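Side-chain contacts in aspartate-semialdehyde dehydrogenase (Cryptococcus neoformans var. neoformans JEC21, PDB 5CEF), which catalyses the NADPH-dependent reductive dephosphorylation of 4-phospho-L-aspartate to its semialdehyde, the second step in making the aspartate family of amino acids: residues 138-141 with 142-145; 97-100 with 101-105. All blocks are in the same frame, centred on the assembly; numbering follows the deposited sequence.

Contact 1 of 2, residues 138-141 with 142-145; sequences IPYQ and REQL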
ATOM      1  N   ILE A 138      33.381 -15.892 -27.658  1.00 32.51           N
ATOM      2  CA  ILE A 138      33.105 -17.284 -27.251  1.00 32.89           C
ATOM      3  C   ILE A 138      34.134 -18.309 -27.767  1.00 35.03           C
ATOM      4  O   ILE A 138      34.558 -19.187 -27.008  1.00 33.80           O
ATOM      5  CB  ILE A 138      31.665 -17.704 -27.641  1.00 32.20           C
ATOM      6  CG1 ILE A 138      30.635 -16.899 -26.843  1.00 32.18           C
ATOM      7  CG2 ILE A 138      31.439 -19.176 -27.368  1.00 32.96           C
ATOM      8  CD1 ILE A 138      30.745 -17.069 -25.343  1.00 33.95           C
ATOM      9  N   PRO A 139      34.553 -18.207 -29.046  1.00 37.42           N
ATOM     10  CA  PRO A 139      35.585 -19.145 -29.535  1.00 37.85           C
ATOM     11  C   PRO A 139      36.837 -19.113 -28.671  1.00 40.30           C
ATOM     12  O   PRO A 139      37.371 -20.158 -28.321  1.00 41.27           O
ATOM     13  CB  PRO A 139      35.862 -18.643 -30.956  1.00 34.78           C
ATOM     14  CG  PRO A 139      34.538 -18.105 -31.384  1.00 35.83           C
ATOM     15  CD  PRO A 139      33.986 -17.409 -30.150  1.00 36.94           C
ATOM     16  N   TYR A 140      37.256 -17.915 -28.274  1.00 42.36           N
ATOM     17  CA  TYR A 140      38.398 -17.772 -27.377  1.00 42.61           C
ATOM     18  C   TYR A 140      38.152 -18.389 -25.993  1.00 41.59           C
ATOM     19  O   TYR A 140      39.071 -18.961 -25.388  1.00 42.13           O
ATOM     20  CB  TYR A 140      38.816 -16.292 -27.259  1.00 43.70           C
ATOM     21  CG  TYR A 140      40.095 -16.115 -26.487  1.00 46.43           C
ATOM     22  CD1 TYR A 140      41.303 -16.616 -26.981  1.00 48.94           C
ATOM     23  CD2 TYR A 140      40.108 -15.498 -25.242  1.00 50.64           C
ATOM     24  CE1 TYR A 140      42.492 -16.473 -26.281  1.00 47.43           C
ATOM     25  CE2 TYR A 140      41.296 -15.359 -24.526  1.00 50.24           C
ATOM     26  CZ  TYR A 140      42.481 -15.839 -25.065  1.00 46.84           C
ATOM     27  OH  TYR A 140      43.636 -15.730 -24.364  1.00 43.53           O
ATOM     28  N   GLN A 141      36.927 -18.282 -25.485  1.00 39.48           N
ATOM     29  CA  GLN A 141      36.597 -18.874 -24.173  1.00 38.22           C
ATOM     30  C   GLN A 141      36.738 -20.375 -24.262  1.00 37.73           C
ATOM     31  O   GLN A 141      37.317 -21.005 -23.376  1.00 35.22           O
ATOM     32  CB  GLN A 141      35.176 -18.490 -23.668  1.00 36.34           C
ATOM     33  CG  GLN A 141      34.834 -19.119 -22.314  1.00 36.80           C
ATOM     34  CD  GLN A 141      33.361 -18.997 -21.856  1.00 36.56           C
ATOM     35  OE1 GLN A 141      32.850 -19.879 -21.145  1.00 34.31           O
ATOM     36  NE2 GLN A 141      32.718 -17.895 -22.182  1.00 34.34           N
ATOM     37  N   ARG A 142      36.175 -20.944 -25.328  1.00 40.22           N
ATOM     38  CA  ARG A 142      36.292 -22.382 -25.610  1.00 41.04           C
ATOM     39  C   ARG A 142      37.744 -22.837 -25.723  1.00 41.17           C
ATOM     40  O   ARG A 142      38.178 -23.756 -25.011  1.00 42.24           O
ATOM     41  CB  ARG A 142      35.605 -22.710 -26.918  1.00 38.82           C
ATOM     42  CG  ARG A 142      34.105 -22.725 -26.824  1.00 39.03           C
ATOM     43  CD  ARG A 142      33.487 -22.698 -28.207  1.00 37.85           C
ATOM     44  NE  ARG A 142      32.088 -23.094 -28.161  1.00 41.24           N
ATOM     45  CZ  ARG A 142      31.233 -22.969 -29.177  1.00 40.48           C
ATOM     46  NH1 ARG A 142      31.637 -22.467 -30.340  1.00 39.10           N
ATOM     47  NH2 ARG A 142      29.977 -23.349 -29.026  1.00 37.45           N
ATOM     48  N   GLU A 143      38.490 -22.172 -26.593  1.00 40.93           N
ATOM     49  CA  GLU A 143      39.890 -22.507 -26.792  1.00 46.01           C
ATOM     50  C   GLU A 143      40.638 -22.501 -25.457  1.00 43.52           C
ATOM     51  O   GLU A 143      41.291 -23.481 -25.126  1.00 40.54           O
ATOM     52  CB  GLU A 143      40.525 -21.562 -27.795  1.00 52.12           C
ATOM     53  CG  GLU A 143      42.047 -21.610 -27.834  1.00 62.70           C
ATOM     54  CD  GLU A 143      42.640 -20.376 -28.500  1.00 70.10           C
ATOM     55  OE1 GLU A 143      43.571 -19.753 -27.904  1.00 59.77           O
ATOM     56  OE2 GLU A 143      42.122 -20.020 -29.597  1.00 70.20           O
ATOM     57  N   GLN A 144      40.451 -21.459 -24.637  1.00 44.19           N
ATOM     58  CA  GLN A 144      41.149 -21.381 -23.341  1.00 41.19           C
ATOM     59  C   GLN A 144      40.772 -22.457 -22.329  1.00 41.30           C
ATOM     60  O   GLN A 144      41.542 -22.719 -21.406  1.00 36.86           O
ATOM     61  CB  GLN A 144      40.941 -20.044 -22.680  1.00 39.68           C
ATOM     62  CG  GLN A 144      41.552 -18.922 -23.460  1.00 45.05           C
ATOM     63  CD  GLN A 144      43.062 -18.942 -23.363  1.00 46.88           C
ATOM     64  OE1 GLN A 144      43.620 -18.827 -22.273  1.00 47.75           O
ATOM     65  NE2 GLN A 144      43.728 -19.061 -24.506  1.00 46.80           N
ATOM     66  N   LEU A 145      39.598 -23.055 -22.472  1.00 43.29           N
ATOM     67  CA  LEU A 145      39.181 -24.114 -21.558  1.00 48.00           C
ATOM     68  C   LEU A 145      39.332 -25.516 -22.171  1.00 49.79           C
ATOM     69  O   LEU A 145      38.968 -26.504 -21.548  1.00 52.08           O
ATOM     70  CB  LEU A 145      37.730 -23.909 -21.161  1.00 49.63           C
ATOM     71  CG  LEU A 145      37.432 -22.634 -20.390  1.00 50.96           C
ATOM     72  CD1 LEU A 145      35.942 -22.352 -20.365  1.00 52.49           C
ATOM     73  CD2 LEU A 145      37.959 -22.734 -18.970  1.00 52.34           C
TER

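Contact 2 of 2, residues 97-100 with 101-105; sequences GDIE and NAFRA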
ATOM      1  N   GLY A  97      27.741 -21.530  -8.773  1.00 53.93           N
ATOM      2  CA  GLY A  97      29.119 -21.490  -9.298  1.00 53.87           C
ATOM      3  C   GLY A  97      29.714 -22.829  -9.668  1.00 50.01           C
ATOM      4  O   GLY A  97      30.167 -23.018 -10.797  1.00 48.08           O
ATOM      5  N   ASP A  98      29.729 -23.752  -8.707  1.00 55.70           N
ATOM      6  CA  ASP A  98      30.303 -25.093  -8.942  1.00 57.13           C
ATOM      7  C   ASP A  98      29.510 -25.871  -9.985  1.00 46.41           C
ATOM      8  O   ASP A  98      30.097 -26.468 -10.883  1.00 48.22           O
ATOM      9  CB  ASP A  98      30.369 -25.893  -7.644  1.00 59.07           C
ATOM     10  CG  ASP A  98      31.366 -25.310  -6.660  1.00 65.15           C
ATOM     11  OD1 ASP A  98      32.414 -24.768  -7.124  1.00 60.76           O
ATOM     12  OD2 ASP A  98      31.097 -25.404  -5.436  1.00 62.93           O
ATOM     13  N   ILE A  99      28.190 -25.760  -9.911  1.00 40.11           N
ATOM     14  CA  ILE A  99      27.290 -26.453 -10.815  1.00 39.31           C
ATOM     15  C   ILE A  99      27.367 -25.944 -12.260  1.00 42.79           C
ATOM     16  O   ILE A  99      27.536 -26.741 -13.207  1.00 43.50           O
ATOM     17  CB  ILE A  99      25.856 -26.341 -10.332  1.00 37.57           C
ATOM     18  CG1 ILE A  99      25.690 -27.106  -9.011  1.00 32.67           C
ATOM     19  CG2 ILE A  99      24.894 -26.876 -11.385  1.00 41.88           C
ATOM     20  CD1 ILE A  99      24.387 -26.799  -8.284  1.00 31.33           C
ATOM     21  N   GLU A 100      27.311 -24.631 -12.440  1.00 41.12           N
ATOM     22  CA  GLU A 100      27.451 -24.073 -13.769  1.00 39.61           C
ATOM     23  C   GLU A 100      28.818 -24.389 -14.365  1.00 39.30           C
ATOM     24  O   GLU A 100      28.937 -24.673 -15.567  1.00 38.77           O
ATOM     25  CB  GLU A 100      27.175 -22.572 -13.756  1.00 42.24           C
ATOM     26  CG  GLU A 100      25.712 -22.257 -13.466  1.00 43.23           C
ATOM     27  CD  GLU A 100      25.421 -20.777 -13.283  1.00 42.65           C
ATOM     28  OE1 GLU A 100      26.378 -19.962 -13.233  1.00 44.33           O
ATOM     29  OE2 GLU A 100      24.212 -20.457 -13.201  1.00 37.36           O
ATOM     30  N   ASN A 101      29.848 -24.372 -13.536  1.00 39.79           N
ATOM     31  CA  ASN A 101      31.182 -24.753 -14.005  1.00 42.00           C
ATOM     32  C   ASN A 101      31.278 -26.213 -14.401  1.00 38.99           C
ATOM     33  O   ASN A 101      32.010 -26.559 -15.340  1.00 41.86           O
ATOM     34  CB  ASN A 101      32.256 -24.470 -12.949  1.00 45.04           C
ATOM     35  CG  ASN A 101      33.672 -24.555 -13.524  1.00 47.36           C
ATOM     36  OD1 ASN A 101      33.932 -24.259 -14.703  1.00 52.49           O
ATOM     37  ND2 ASN A 101      34.585 -24.967 -12.698  1.00 51.42           N
ATOM     38  N   ALA A 102      30.577 -27.067 -13.670  1.00 37.62           N
ATOM     39  CA  ALA A 102      30.564 -28.506 -13.982  1.00 42.37           C
ATOM     40  C   ALA A 102      29.893 -28.750 -15.345  1.00 40.31           C
ATOM     41  O   ALA A 102      30.411 -29.483 -16.180  1.00 41.45           O
ATOM     42  CB  ALA A 102      29.863 -29.298 -12.862  1.00 39.18           C
ATOM     43  N   PHE A 103      28.762 -28.100 -15.572  1.00 40.94           N
ATOM     44  CA  PHE A 103      28.096 -28.198 -16.871  1.00 41.15           C
ATOM     45  C   PHE A 103      29.002 -27.742 -18.008  1.00 40.01           C
ATOM     46  O   PHE A 103      29.107 -28.426 -19.029  1.00 43.40           O
ATOM     47  CB  PHE A 103      26.782 -27.397 -16.874  1.00 40.34           C
ATOM     48  CG  PHE A 103      25.616 -28.178 -16.366  1.00 40.50           C
ATOM     49  CD1 PHE A 103      25.525 -28.532 -15.036  1.00 40.20           C
ATOM     50  CD2 PHE A 103      24.626 -28.607 -17.229  1.00 43.66           C
ATOM     51  CE1 PHE A 103      24.457 -29.273 -14.573  1.00 42.68           C
ATOM     52  CE2 PHE A 103      23.553 -29.358 -16.770  1.00 45.28           C
ATOM     53  CZ  PHE A 103      23.468 -29.690 -15.440  1.00 42.68           C
ATOM     54  N   ARG A 104      29.665 -26.599 -17.840  1.00 38.46           N
ATOM     55  CA  ARG A 104      30.560 -26.104 -18.879  1.00 36.81           C
ATOM     56  C   ARG A 104      31.716 -27.079 -19.088  1.00 38.00           C
ATOM     57  O   ARG A 104      32.089 -27.368 -20.249  1.00 38.96           O
ATOM     58  CB  ARG A 104      31.085 -24.726 -18.550  1.00 34.08           C
ATOM     59  CG  ARG A 104      31.915 -24.119 -19.675  1.00 36.01           C
ATOM     60  CD  ARG A 104      32.442 -22.725 -19.376  1.00 36.99           C
ATOM     61  NE  ARG A 104      33.175 -22.682 -18.115  1.00 42.03           N
ATOM     62  CZ  ARG A 104      33.816 -21.610 -17.650  1.00 43.36           C
ATOM     63  NH1 ARG A 104      33.836 -20.466 -18.321  1.00 42.52           N
ATOM     64  NH2 ARG A 104      34.452 -21.698 -16.495  1.00 47.51           N
ATOM     65  N   ALA A 105      32.274 -27.588 -17.993  1.00 37.19           N
ATOM     66  CA  ALA A 105      33.423 -28.530 -18.076  1.00 40.05           C
ATOM     67  C   ALA A 105      33.076 -29.834 -18.814  1.00 37.90           C
ATOM     68  O   ALA A 105      33.934 -30.417 -19.486  1.00 34.50           O
ATOM     69  CB  ALA A 105      33.953 -28.843 -16.685  1.00 39.84           C
TER

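Contact 1 of 2, residues 138-141 with 142-145
Tyr140 and Gln144, one helical turn apart, meet on the outer side of the short helix 138-145, where the ring is laid over the aliphatic part of the glutamine. Gln144 CG sits 3.7 Å from the centroid of the Tyr140 ring, a CH-pi contact over the face. A bend at chi2 (-72°) then folds the Gln144 amide back beneath the phenol, its plane 23° from that of the ring. NE2 comes within 3.3 Å of Tyr140 OH, but the angle is too poor for a hydrogen bond. This is the close-packed part of the contact. The looser, exposed side is Glu143, whose OE1 comes no nearer to the ring than 3.8 Å, to Tyr140 CE1; its carboxylate is turned nearly perpendicular to the ring (80°), and Gln144 NE2 makes a weak hydrogen bond (3.5 Å) to Glu143 OE1.

The helix is the connection of a beta-alpha-beta unit between strands 125-126 and 151-155 of the parallel sheet in the Rossmann-type domain, and its inner side is buried and held by polar bonds. Ile138 lies against Tyr151 and Val153 of the latter strand, and its CG2 lies over one face of the Arg142 guanidinium, toward the rim, 4.0 Å from NE. The extended arginine reaches back past Ile138, and its NH2 is bonded to the carbonyl of Lys149. Gln141, also buried, carries its amide inward on an extended chain, where OE1 accepts from Ile152 N; its CG touches Leu145 CD1 at 3.9 Å. The backbone bond from Leu145 N to Gln141 O is weak at 3.2 Å.

Contact 2 of 2, residues 97-100 with 101-105
Between 97-100 and 101-105 four successive i to i+4 hydrogen bonds carry the helix forward, from Asn101 N to Gly97 O through Arg104 N to Glu100 O, with that from Phe103 N to Ile99 O the straightest at 169°. On the apolar side Ile99 and Phe103 run alongside one another in the same direction. Ile99 CG2, the branch anti to the backbone N, touches Phe103 CE1 at 4.0 Å, while the Ile99 carbonyl oxygen, besides accepting the amide hydrogen of Phe103, approaches the edge of its ring, 3.3 Å from CD1. Both side chains also rest on Leu14 of strand 9-14, and the ring of Phe81 meets that of Phe103 edge-to-face.

Helix 93-105 is the crossover of a beta-alpha-beta unit, running between the neighbouring parallel strands 86-89 and 109-112 of the Rossmann fold. Ile99 comes within about 4 Å of the side chain of Leu91, nearest atoms, a residue expected from related enzymes to bind NADP(+), so its apolar packing lies close to the likely cofactor site. Glu100 is buried on the strand side: its extended chain rests on Val110, and OE2 is hydrogen-bonded to the hydroxyl of Ser89 and more weakly to that of Ser112.

A second polar group lies further round the helix. Arg104 bends at chi3 (53°), turning its guanidinium back toward Asn101, and Arg104 NH2 donates to Asn101 OD1 over 3.2 Å. The oxygen lies at the edge of the guanidinium, in its plane, but the donor stands 40° out of the amide carbonyl plane. NH1 of the same buried group goes to Gln141 of helix 138-145, and Tyr117 packs against both Asn101 and Arg104.

From the N terminus the chain reaches contact 2 first, in the crossover helix between strands 86-89 and 109-112, and only later contact 1, in the helix leading from strand 125-126 to strand 151-155. Each closes a single stretch of helix rather than a long loop, and the two follow in series, neither nested nor crossed. Their centres are about 15 Å apart on the same side of the chain's centre, and they meet directly: Arg104 NH1 of contact 2 lies 3.0 Å from Gln141 OE1 of contact 1, a probable hydrogen bond, and also packs against Leu145. Two beta-alpha-beta units of one parallel sheet are thus joined through their helices.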